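Long-range contact in endoglucanase A (PDB 6Q1I), which hydrolyses internal beta-1,4-glucosidic linkages in barley beta-glucan, lichenan and carboxymethylcellulose, and also attacks xylan: residues Ser201-Gly213 and Phe221-His234. Sequence-based numbering, arbitrary orientation.
Sequences SRAVMMPTYAASG and FKVPDDKNVIASVH
Met205 packs on Ile230 and Met206 on Phe221 where two neighbouring parallel strands, 204-208 and 229-234, run side by side as the fifth and sixth staves of the catalytic domain's closed eight-stranded barrel. Backbone bonds switch from one strand to the other: Val204 N donates to Asn228 O, Ile230 N to Val204 O, Met206 N to Ile230 O (2.9 Å) and Ser232 N to Met206 O; a weak bond from Thr208 N to Ser232 O ends this ladder. Inside the barrel, Met205 CG rests on Ile230 CB (3.7 Å), and a bend at chi3 (56°) brings Met205 CE beside Ser232 CB. Ala203 CB meets Ile230 CD1 toward the strands' N-terminal ends, with helix 14-20 touching both residues. On the outward face, Met206 CG lies between its own N and carbonyl carbon (chi1 52°), and the Met206 side chain crosses that of Phe221 at about a right angle, CG against Phe221 CZ (3.7 Å). Met206 SD reaches Pro224 CD (3.8 Å) and Val229 CG1, and sits obliquely to the Phe221 ring in a Met-aromatic contact. Beyond Thr208 two overlapping beta turns, type II from Thr208 and type I' from Tyr209, swing the chain round, with Thr208 OG1 donating to Ser212 O (2.7 Å) across them. Ala211 O then receives His234 N in an almost straight bond, in the carbonyl plane, while Ala211 CB stands over one face of the imidazole, 3.6 Å from the His234 ring centroid. A water links Gly213 N to His234 O. His234 ND1 is hydrogen-bonded to Gln160, and its ring also touches Gln284; these two residues, both changed in this structure, occupy the proton-donor and nucleophile positions inferred by similarity. The arrangement is a beta-alpha-beta unit of a TIM barrel, with helix 215-219 in the connection and the active site at the strands' C-terminal ends, as in glycosyl hydrolase family 5.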
# COMPACT_ATOMS: atom_id res chain seq x y z
N SER A 201 6.32 8.33 17.86
CA SER A 201 6.09 9.40 16.90
C SER A 201 6.18 8.97 15.44
O SER A 201 5.92 9.79 14.56
CB SER A 201 7.11 10.53 17.12
OG SER A 201 7.03 10.98 18.46
N ARG A 202 6.54 7.71 15.17
CA ARG A 202 6.60 7.23 13.79
C ARG A 202 5.29 7.50 13.06
O ARG A 202 4.21 7.29 13.61
CB ARG A 202 6.86 5.72 13.81
CG ARG A 202 7.14 5.13 12.42
CD ARG A 202 7.43 3.63 12.43
NE ARG A 202 8.46 3.30 13.41
CZ ARG A 202 9.75 3.57 13.26
NH1 ARG A 202 10.20 4.14 12.15
NH2 ARG A 202 10.59 3.28 14.24
N ALA A 203 5.40 7.92 11.81
CA ALA A 203 4.21 8.09 11.00
C ALA A 203 3.52 6.75 10.80
O ALA A 203 4.16 5.73 10.52
CB ALA A 203 4.59 8.67 9.64
N VAL A 204 2.19 6.76 10.93
CA VAL A 204 1.38 5.56 10.77
C VAL A 204 0.25 5.84 9.79
O VAL A 204 -0.61 6.69 10.06
CB VAL A 204 0.82 5.05 12.12
CG1 VAL A 204 -0.07 3.83 11.89
CG2 VAL A 204 1.95 4.72 13.08
N MET A 205 0.26 5.14 8.67
CA MET A 205 -0.83 5.13 7.71
C MET A 205 -1.91 4.15 8.15
O MET A 205 -1.63 3.10 8.74
CB MET A 205 -0.30 4.66 6.34
CG MET A 205 0.54 5.69 5.63
SD MET A 205 1.42 5.10 4.16
CE MET A 205 0.07 4.47 3.20
N MET A 206 -3.17 4.51 7.86
CA MET A 206 -4.28 3.61 8.13
C MET A 206 -5.36 3.85 7.09
O MET A 206 -5.59 5.00 6.70
CB MET A 206 -4.86 3.80 9.53
CG MET A 206 -5.23 5.22 9.89
SD MET A 206 -5.65 5.42 11.63
CE MET A 206 -4.24 4.74 12.40
N PRO A 207 -6.01 2.79 6.61
CA PRO A 207 -6.92 2.93 5.48
C PRO A 207 -8.37 3.20 5.86
O PRO A 207 -8.83 2.91 6.98
CB PRO A 207 -6.84 1.55 4.81
CG PRO A 207 -6.62 0.62 5.96
CD PRO A 207 -5.72 1.37 6.91
N THR A 208 -9.09 3.75 4.89
CA THR A 208 -10.54 3.66 4.87
C THR A 208 -10.96 2.20 4.66
O THR A 208 -10.14 1.32 4.36
CB THR A 208 -11.07 4.47 3.70
OG1 THR A 208 -10.47 3.95 2.52
CG2 THR A 208 -10.75 5.95 3.83
N TYR A 209 -12.25 1.93 4.81
CA TYR A 209 -12.79 0.63 4.44
C TYR A 209 -12.40 0.31 3.00
O TYR A 209 -12.62 1.12 2.08
CB TYR A 209 -14.31 0.64 4.61
CG TYR A 209 -15.02 -0.64 4.21
CD1 TYR A 209 -15.45 -1.56 5.17
CD2 TYR A 209 -15.29 -0.92 2.88
CE1 TYR A 209 -16.11 -2.73 4.80
CE2 TYR A 209 -15.95 -2.08 2.51
CZ TYR A 209 -16.36 -2.98 3.47
OH TYR A 209 -17.02 -4.14 3.11
N ALA A 210 -11.81 -0.87 2.80
CA ALA A 210 -11.34 -1.36 1.50
C ALA A 210 -10.27 -0.47 0.88
O ALA A 210 -9.94 -0.64 -0.30
CB ALA A 210 -12.49 -1.58 0.51
N ALA A 211 -9.71 0.46 1.64
CA ALA A 211 -8.85 1.52 1.11
C ALA A 211 -9.54 2.30 -0.01
O ALA A 211 -8.89 2.90 -0.87
CB ALA A 211 -7.48 1.02 0.67
N SER A 212 -10.87 2.33 0.02
CA SER A 212 -11.61 3.04 -1.01
C SER A 212 -11.59 4.54 -0.77
O SER A 212 -11.78 5.02 0.36
CB SER A 212 -13.06 2.56 -1.02
OG SER A 212 -13.84 3.39 -1.87
N GLY A 213 -11.41 5.30 -1.84
CA GLY A 213 -11.55 6.73 -1.82
C GLY A 213 -12.94 7.24 -2.12
O GLY A 213 -13.10 8.44 -2.37
N PHE A 221 -14.00 7.84 7.71
CA PHE A 221 -12.67 7.66 8.27
C PHE A 221 -12.53 8.46 9.55
O PHE A 221 -12.79 9.67 9.57
CB PHE A 221 -11.64 8.14 7.25
CG PHE A 221 -10.20 7.96 7.67
CD1 PHE A 221 -9.56 6.75 7.49
CD2 PHE A 221 -9.48 9.00 8.22
CE1 PHE A 221 -8.24 6.59 7.86
CE2 PHE A 221 -8.17 8.84 8.59
CZ PHE A 221 -7.54 7.64 8.41
N LYS A 222 -12.09 7.81 10.62
CA LYS A 222 -11.92 8.46 11.91
C LYS A 222 -10.44 8.52 12.25
O LYS A 222 -9.75 7.49 12.24
CB LYS A 222 -12.68 7.72 13.02
CG LYS A 222 -12.68 8.46 14.35
CD LYS A 222 -13.57 7.78 15.37
CE LYS A 222 -13.56 8.55 16.69
NZ LYS A 222 -14.26 7.82 17.79
N VAL A 223 -9.96 9.71 12.58
CA VAL A 223 -8.58 9.92 13.00
C VAL A 223 -8.52 9.74 14.51
O VAL A 223 -9.20 10.47 15.24
CB VAL A 223 -8.10 11.33 12.61
CG1 VAL A 223 -6.63 11.53 13.00
CG2 VAL A 223 -8.30 11.58 11.12
N PRO A 224 -7.74 8.78 15.02
CA PRO A 224 -7.53 8.69 16.48
C PRO A 224 -6.87 9.95 17.03
O PRO A 224 -6.36 10.80 16.29
CB PRO A 224 -6.60 7.48 16.64
CG PRO A 224 -6.74 6.71 15.37
CD PRO A 224 -7.01 7.72 14.30
N ASP A 225 -6.87 10.07 18.36
CA ASP A 225 -6.20 11.18 19.04
C ASP A 225 -4.70 10.91 19.02
O ASP A 225 -4.13 10.34 19.95
CB ASP A 225 -6.73 11.37 20.45
CG ASP A 225 -6.10 12.56 21.16
OD1 ASP A 225 -5.27 13.27 20.56
OD2 ASP A 225 -6.45 12.80 22.33
N ASP A 226 -4.07 11.33 17.92
CA ASP A 226 -2.67 11.06 17.64
C ASP A 226 -2.24 12.10 16.62
O ASP A 226 -3.00 12.43 15.71
CB ASP A 226 -2.51 9.65 17.04
CG ASP A 226 -1.07 9.22 16.94
OD1 ASP A 226 -0.61 8.51 17.85
OD2 ASP A 226 -0.39 9.57 15.95
N LYS A 227 -1.02 12.60 16.75
CA LYS A 227 -0.57 13.70 15.91
C LYS A 227 0.13 13.27 14.63
O LYS A 227 0.45 14.15 13.81
CB LYS A 227 0.38 14.62 16.70
CG LYS A 227 -0.23 15.24 17.96
CD LYS A 227 -1.64 15.77 17.72
CE LYS A 227 -2.11 16.68 18.85
NZ LYS A 227 -1.84 16.12 20.21
N ASN A 228 0.37 11.98 14.41
CA ASN A 228 1.18 11.51 13.28
C ASN A 228 0.52 10.38 12.51
O ASN A 228 1.14 9.36 12.19
CB ASN A 228 2.58 11.16 13.75
CG ASN A 228 3.33 12.36 14.20
OD1 ASN A 228 3.58 13.27 13.41
ND2 ASN A 228 3.62 12.43 15.49
N VAL A 229 -0.74 10.58 12.16
CA VAL A 229 -1.52 9.66 11.34
C VAL A 229 -1.57 10.16 9.91
O VAL A 229 -1.63 11.37 9.65
CB VAL A 229 -2.95 9.52 11.92
CG1 VAL A 229 -3.88 8.78 10.94
CG2 VAL A 229 -2.89 8.82 13.27
N ILE A 230 -1.56 9.21 8.97
CA ILE A 230 -1.74 9.46 7.54
C ILE A 230 -2.89 8.58 7.07
O ILE A 230 -2.95 7.40 7.41
CB ILE A 230 -0.46 9.07 6.77
CG1 ILE A 230 0.77 9.84 7.27
CG2 ILE A 230 -0.66 9.27 5.26
CD1 ILE A 230 2.10 9.26 6.78
N ALA A 231 -3.80 9.14 6.27
CA ALA A 231 -4.84 8.33 5.65
C ALA A 231 -4.27 7.58 4.44
O ALA A 231 -3.50 8.15 3.66
CB ALA A 231 -5.99 9.22 5.19
N SER A 232 -4.70 6.33 4.26
CA SER A 232 -4.32 5.49 3.13
C SER A 232 -5.55 5.22 2.26
O SER A 232 -6.55 4.70 2.74
CB SER A 232 -3.76 4.15 3.62
OG SER A 232 -3.57 3.26 2.54
N VAL A 233 -5.45 5.54 0.96
CA VAL A 233 -6.42 5.09 -0.03
C VAL A 233 -5.66 4.45 -1.19
O VAL A 233 -4.49 4.74 -1.43
CB VAL A 233 -7.37 6.20 -0.54
CG1 VAL A 233 -8.20 6.76 0.60
CG2 VAL A 233 -6.60 7.31 -1.23
N HIS A 234 -6.36 3.57 -1.90
CA HIS A 234 -5.89 2.99 -3.15
C HIS A 234 -6.82 3.48 -4.25
O HIS A 234 -8.04 3.56 -4.06
CB HIS A 234 -5.90 1.46 -3.05
CG HIS A 234 -5.00 0.95 -1.97
ND1 HIS A 234 -5.02 -0.36 -1.54
CD2 HIS A 234 -4.07 1.58 -1.22
CE1 HIS A 234 -4.15 -0.51 -0.56
NE2 HIS A 234 -3.56 0.65 -0.35
O HOH W 1 -10.25 5.20 -4.36